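Local atomic coordinates of HAT1-interacting factor 1 (Saccharomyces cerevisiae, PDB entry 4NQ0), a protein that acts as a nuclear histone chaperone for H3 and H4 within the HAT-B acetyltransferase complex, serving chromatin assembly and telomere silencing. Residues S253-H258 with C287-W292; R24-A29 with F64-Q69. All blocks are in the same frame, centred on the assembly; numbering follows the deposited sequence.

Contact 1: S253-H258 with C287-W292; sequences SRAIHH and CDALRW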
loop_
_atom_site.group_PDB
_atom_site.type_symbol
_atom_site.label_atom_id
_atom_site.label_comp_id
_atom_site.label_asym_id
_atom_site.label_seq_id
_atom_site.Cartn_x
_atom_site.Cartn_y
_atom_site.Cartn_z
ATOM N N SER A 253 10.398 6.716 -7.039
ATOM C CA SER A 253 9.398 7.174 -8.012
ATOM C C SER A 253 8.173 6.257 -7.994
ATOM O O SER A 253 7.037 6.727 -8.004
ATOM C CB SER A 253 10.004 7.261 -9.419
ATOM O OG SER A 253 9.003 7.485 -10.394
ATOM N N ARG A 254 8.410 4.950 -7.957
ATOM C CA ARG A 254 7.322 3.985 -7.851
ATOM C C ARG A 254 6.600 4.134 -6.518
ATOM O O ARG A 254 5.364 4.084 -6.467
ATOM C CB ARG A 254 7.830 2.552 -8.045
ATOM C CG ARG A 254 8.056 2.182 -9.525
ATOM C CD ARG A 254 8.772 0.829 -9.730
ATOM N NE ARG A 254 8.133 -0.259 -8.986
ATOM C CZ ARG A 254 8.326 -1.560 -9.216
ATOM N NH1 ARG A 254 9.143 -1.975 -10.184
ATOM N NH2 ARG A 254 7.687 -2.458 -8.476
ATOM N N ALA A 255 7.363 4.348 -5.447
ATOM C CA ALA A 255 6.778 4.568 -4.128
ATOM C C ALA A 255 5.782 5.705 -4.158
ATOM O O ALA A 255 4.627 5.530 -3.758
ATOM C CB ALA A 255 7.857 4.863 -3.078
ATOM N N ILE A 256 6.228 6.867 -4.631
ATOM C CA ILE A 256 5.407 8.071 -4.590
ATOM C C ILE A 256 4.143 7.846 -5.406
ATOM O O ILE A 256 3.051 8.227 -4.981
ATOM C CB ILE A 256 6.160 9.319 -5.115
ATOM C CG1 ILE A 256 7.374 9.622 -4.240
ATOM C CG2 ILE A 256 5.244 10.528 -5.086
ATOM C CD1 ILE A 256 8.410 10.570 -4.881
ATOM N N HIS A 257 4.292 7.193 -6.558
ATOM C CA HIS A 257 3.153 6.898 -7.407
ATOM C C HIS A 257 2.107 6.053 -6.672
ATOM O O HIS A 257 0.902 6.297 -6.790
ATOM C CB HIS A 257 3.608 6.205 -8.689
ATOM C CG HIS A 257 2.501 5.538 -9.433
ATOM N ND1 HIS A 257 1.565 6.241 -10.165
ATOM C CD2 HIS A 257 2.165 4.230 -9.547
ATOM C CE1 HIS A 257 0.708 5.392 -10.707
ATOM N NE2 HIS A 257 1.050 4.166 -10.346
ATOM N N HIS A 258 2.561 5.075 -5.894
ATOM C CA HIS A 258 1.631 4.230 -5.132
ATOM C C HIS A 258 0.993 4.935 -3.947
ATOM O O HIS A 258 -0.200 4.751 -3.688
ATOM C CB HIS A 258 2.285 2.914 -4.738
ATOM C CG HIS A 258 2.382 1.956 -5.880
ATOM N ND1 HIS A 258 3.543 1.289 -6.205
ATOM C CD2 HIS A 258 1.467 1.601 -6.814
ATOM C CE1 HIS A 258 3.327 0.538 -7.273
ATOM N NE2 HIS A 258 2.076 0.714 -7.665
ATOM N N CYS A 287 5.374 13.152 0.538
ATOM C CA CYS A 287 6.425 14.143 0.776
ATOM C C CYS A 287 7.735 13.525 1.233
ATOM O O CYS A 287 8.814 13.962 0.810
ATOM C CB CYS A 287 5.958 15.179 1.807
ATOM S SG CYS A 287 4.556 16.133 1.198
ATOM N N ASP A 288 7.644 12.518 2.097
ATOM C CA ASP A 288 8.830 11.863 2.614
ATOM C C ASP A 288 9.594 11.125 1.508
ATOM O O ASP A 288 10.816 11.145 1.492
ATOM C CB ASP A 288 8.488 10.896 3.750
ATOM C CG ASP A 288 9.646 10.715 4.715
ATOM O OD1 ASP A 288 9.974 11.685 5.426
ATOM O OD2 ASP A 288 10.226 9.611 4.759
ATOM N N ALA A 289 8.878 10.484 0.596
ATOM C CA ALA A 289 9.505 9.839 -0.547
ATOM C C ALA A 289 10.011 10.886 -1.542
ATOM O O ALA A 289 11.105 10.754 -2.075
ATOM C CB ALA A 289 8.531 8.894 -1.222
ATOM N N LEU A 290 9.212 11.928 -1.756
ATOM C CA LEU A 290 9.534 13.018 -2.672
ATOM C C LEU A 290 10.862 13.702 -2.383
ATOM O O LEU A 290 11.527 14.167 -3.306
ATOM C CB LEU A 290 8.406 14.056 -2.656
ATOM C CG LEU A 290 8.231 15.068 -3.782
ATOM C CD1 LEU A 290 8.361 14.437 -5.156
ATOM C CD2 LEU A 290 6.858 15.742 -3.624
ATOM N N ARG A 291 11.271 13.764 -1.119
ATOM C CA ARG A 291 12.566 14.392 -0.816
ATOM C C ARG A 291 13.751 13.637 -1.428
ATOM O O ARG A 291 14.774 14.242 -1.718
ATOM C CB ARG A 291 12.752 14.621 0.685
ATOM C CG ARG A 291 12.852 13.375 1.511
ATOM C CD ARG A 291 12.418 13.625 2.959
ATOM N NE ARG A 291 13.521 14.177 3.741
ATOM C CZ ARG A 291 14.105 13.582 4.783
ATOM N NH1 ARG A 291 13.683 12.402 5.230
ATOM N NH2 ARG A 291 15.115 14.187 5.397
ATOM N N TRP A 292 13.593 12.339 -1.681
ATOM C CA TRP A 292 14.683 11.521 -2.204
ATOM C C TRP A 292 14.680 11.332 -3.724
ATOM O O TRP A 292 15.631 10.771 -4.276
ATOM C CB TRP A 292 14.668 10.156 -1.516
ATOM C CG TRP A 292 14.699 10.308 -0.042
ATOM C CD1 TRP A 292 13.699 10.009 0.838
ATOM C CD2 TRP A 292 15.766 10.865 0.731
ATOM N NE1 TRP A 292 14.088 10.328 2.122
ATOM C CE2 TRP A 292 15.352 10.857 2.083
ATOM C CE3 TRP A 292 17.040 11.361 0.413
ATOM C CZ2 TRP A 292 16.165 11.320 3.118
ATOM C CZ3 TRP A 292 17.851 11.825 1.443
ATOM C CH2 TRP A 292 17.408 11.799 2.783
#

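Contact 2: R24-A29 with F64-Q69; sequences RQVQIA and FTIFAQ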
loop_
_atom_site.group_PDB
_atom_site.type_symbol
_atom_site.label_atom_id
_atom_site.label_comp_id
_atom_site.label_asym_id
_atom_site.label_seq_id
_atom_site.Cartn_x
_atom_site.Cartn_y
_atom_site.Cartn_z
ATOM N N ARG A 24 -9.234 -19.927 9.213
ATOM C CA ARG A 24 -8.467 -20.176 10.429
ATOM C C ARG A 24 -6.981 -19.902 10.188
ATOM O O ARG A 24 -6.311 -19.293 11.019
ATOM C CB ARG A 24 -8.678 -21.602 10.925
ATOM C CG ARG A 24 -8.225 -21.806 12.374
ATOM C CD ARG A 24 -8.377 -23.251 12.832
ATOM N NE ARG A 24 -9.708 -23.777 12.535
ATOM C CZ ARG A 24 -9.992 -24.692 11.607
ATOM N NH1 ARG A 24 -11.251 -25.082 11.442
ATOM N NH2 ARG A 24 -9.040 -25.233 10.846
ATOM N N GLN A 25 -6.474 -20.330 9.033
ATOM C CA GLN A 25 -5.064 -20.111 8.678
ATOM C C GLN A 25 -4.686 -18.624 8.572
ATOM O O GLN A 25 -3.602 -18.227 9.009
ATOM C CB GLN A 25 -4.721 -20.836 7.376
ATOM C CG GLN A 25 -4.843 -22.368 7.431
ATOM C CD GLN A 25 -4.444 -22.943 8.775
ATOM O OE1 GLN A 25 -3.289 -22.822 9.215
ATOM N NE2 GLN A 25 -5.398 -23.563 9.444
ATOM N N VAL A 26 -5.575 -17.820 7.991
ATOM C CA VAL A 26 -5.416 -16.364 7.948
ATOM C C VAL A 26 -5.280 -15.787 9.369
ATOM O O VAL A 26 -4.377 -15.007 9.641
ATOM C CB VAL A 26 -6.610 -15.688 7.217
ATOM C CG1 VAL A 26 -6.674 -14.176 7.524
ATOM C CG2 VAL A 26 -6.527 -15.936 5.724
ATOM N N GLN A 27 -6.166 -16.203 10.274
ATOM C CA GLN A 27 -6.120 -15.744 11.666
ATOM C C GLN A 27 -4.825 -16.146 12.377
ATOM O O GLN A 27 -4.243 -15.348 13.127
ATOM C CB GLN A 27 -7.338 -16.242 12.452
ATOM C CG GLN A 27 -8.639 -15.539 12.066
ATOM C CD GLN A 27 -8.572 -14.013 12.231
ATOM O OE1 GLN A 27 -8.323 -13.491 13.331
ATOM N NE2 GLN A 27 -8.777 -13.292 11.118
ATOM N N ILE A 28 -4.379 -17.376 12.140
ATOM C CA ILE A 28 -3.123 -17.844 12.710
ATOM C C ILE A 28 -1.956 -17.036 12.139
ATOM O O ILE A 28 -1.088 -16.585 12.885
ATOM C CB ILE A 28 -2.911 -19.351 12.451
ATOM C CG1 ILE A 28 -3.920 -20.182 13.245
ATOM C CG2 ILE A 28 -1.515 -19.781 12.845
ATOM C CD1 ILE A 28 -3.956 -21.637 12.826
ATOM N N ALA A 29 -1.948 -16.848 10.820
ATOM C CA ALA A 29 -0.887 -16.118 10.143
ATOM C C ALA A 29 -0.858 -14.661 10.605
ATOM O O ALA A 29 0.206 -14.105 10.834
ATOM C CB ALA A 29 -1.073 -16.187 8.633
ATOM N N PHE A 64 -2.360 -13.174 0.868
ATOM C CA PHE A 64 -1.349 -12.483 0.075
ATOM C C PHE A 64 -0.753 -11.299 0.827
ATOM O O PHE A 64 0.471 -11.110 0.843
ATOM C CB PHE A 64 -1.957 -12.064 -1.272
ATOM C CG PHE A 64 -2.223 -13.225 -2.195
ATOM C CD1 PHE A 64 -1.272 -13.612 -3.129
ATOM C CD2 PHE A 64 -3.412 -13.943 -2.116
ATOM C CE1 PHE A 64 -1.505 -14.691 -3.985
ATOM C CE2 PHE A 64 -3.644 -15.021 -2.959
ATOM C CZ PHE A 64 -2.699 -15.391 -3.893
ATOM N N THR A 65 -1.601 -10.529 1.505
ATOM C CA THR A 65 -1.119 -9.322 2.201
ATOM C C THR A 65 -0.273 -9.643 3.433
ATOM O O THR A 65 0.782 -9.030 3.647
ATOM C CB THR A 65 -2.268 -8.369 2.564
ATOM O OG1 THR A 65 -3.136 -8.987 3.523
ATOM C CG2 THR A 65 -3.060 -8.012 1.311
ATOM N N ILE A 66 -0.706 -10.623 4.218
ATOM C CA ILE A 66 0.102 -11.116 5.338
ATOM C C ILE A 66 1.420 -11.712 4.838
ATOM O O ILE A 66 2.490 -11.404 5.376
ATOM C CB ILE A 66 -0.676 -12.150 6.188
ATOM C CG1 ILE A 66 -1.880 -11.474 6.859
ATOM C CG2 ILE A 66 0.227 -12.767 7.249
ATOM C CD1 ILE A 66 -2.919 -12.432 7.336
ATOM N N PHE A 67 1.345 -12.538 3.790
ATOM C CA PHE A 67 2.533 -13.153 3.188
ATOM C C PHE A 67 3.515 -12.048 2.768
ATOM O O PHE A 67 4.714 -12.123 3.056
ATOM C CB PHE A 67 2.105 -14.006 1.976
ATOM C CG PHE A 67 3.127 -15.036 1.487
ATOM C CD1 PHE A 67 4.460 -15.047 1.902
ATOM C CD2 PHE A 67 2.731 -15.973 0.541
ATOM C CE1 PHE A 67 5.350 -15.994 1.394
ATOM C CE2 PHE A 67 3.614 -16.919 0.036
ATOM C CZ PHE A 67 4.920 -16.929 0.465
ATOM N N ALA A 68 3.003 -11.015 2.106
ATOM C CA ALA A 68 3.841 -9.922 1.627
ATOM C C ALA A 68 4.508 -9.176 2.783
ATOM O O ALA A 68 5.708 -8.931 2.754
ATOM C CB ALA A 68 3.029 -8.963 0.781
ATOM N N GLN A 69 3.731 -8.815 3.796
ATOM C CA GLN A 69 4.297 -8.179 4.985
ATOM C C GLN A 69 5.376 -9.050 5.603
ATOM O O GLN A 69 6.462 -8.565 5.903
ATOM C CB GLN A 69 3.227 -7.920 6.033
ATOM C CG GLN A 69 2.196 -6.885 5.636
ATOM C CD GLN A 69 1.935 -5.879 6.740
ATOM O OE1 GLN A 69 0.798 -5.701 7.173
ATOM N NE2 GLN A 69 2.993 -5.217 7.204
#

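Contact 1: S253-H258 with C287-W292
Ile-256 reaches from helix 252-266 onto the C-terminal end of helix 273-290, and nearly all of the contact is made by this one side chain. With chi1 at -62°, CG1 stands beside its own backbone N. From there it runs against the methyl of Ala-289, with Ile-256 CG1 and Ala-289 CB only 3.3 Å apart, closer than usual van der Waals contact. The extended end of the chain continues past this methyl to the next residue. Ile-256 CD1 presses on Leu-290 CA at 3.5 Å and meets Leu-290 CD1 at 3.9 Å, so it touches both backbone and branch. Small Ala-289 allows the close approach, its CA lying 6.0 Å from Ile-256 CA. One residue back, Ala-255 is a looser neighbour, with its CB 4.5 Å from Ala-289 CB.

All four of these residues are buried, and their contact is purely apolar. Past Leu-290 the packing gives way to a more exposed edge, where CZ2 of Trp-292 lies 3.4 Å above the centre of the Arg-291 guanidinium plane and the indole ring also meets Phe-252. Arg-291 also forms a salt bridge with Asp-336 on helix 323-344. Successive antiparallel helices stacked side by side are the hallmark of a TPR array, and the two segments fall within predicted TPR 2 and around the start of predicted TPR 3.

Contact 2: R24-A29 with F64-Q69
Ile-66 on helix 61-77 presents both its branches to helix 14-34, where Val-26 and Ala-29, one turn apart, receive them. CD1, at the end of the longer branch, comes to Val-26: Ile-66 CD1 is 4.1 Å from Val-26 CG1 and 3.8 Å from the carbonyl oxygen, Val-26 O. The two side chains cross at about a right angle. The shorter branch serves Ala-29, with Ile-66 CG2 3.9 Å from Ala-29 CB and 3.8 Å from Ala-29 O. Each methyl therefore rests partly on a side chain and partly on a backbone carbonyl, in ordinary van der Waals contact. The forking follows from the first torsion of Ile-66: chi1 of -65° sets CG1 beside the backbone N and CG2 anti to it, which sends the two branches to different partners. Backbones stay farther apart than the methyls, with Ala-29 CA and Ile-66 CA 7.0 Å from each other.

Beyond this first shell, Lys-30 and Leu-33 of helix 14-34 also touch Ile-66. Helix 38-51 touches both helices: Gln-25 OE1 accepts a hydrogen bond from Arg-44 NH2, while Phe-64 and Phe-67 lean on Leu-49 and Gln-46. Ile-66 thus sits as a single knob in the hole formed by Val-26, Ala-29, Lys-30 and Leu-33. Packing of a helix on both members of a preceding helical hairpin is typical of TPR-like folds.

Overall arrangement
Contact 2 comes first along the chain and closes before contact 1 opens; between them lie the unmodelled residues 80-159 and helices 202-218 and 229-248. The two share no helix. Their centres are 27 Å apart, on opposite sides of the chain's centre, and their nearest atoms remain about 12 Å from each other. Contact 2 joins helices 14-34 and 61-77 in the N-terminal part, whereas contact 1 joins helices 252-266 and 273-290 farther along the all-helical array. Each thus joins helices in a different half of the array. Contact 1 falls within residues 248-332, which interact with H2A-H2B, while the region important for binding H3-H4 tetramers and H2A-H2B dimers, 80-199, separates the two contacts in sequence.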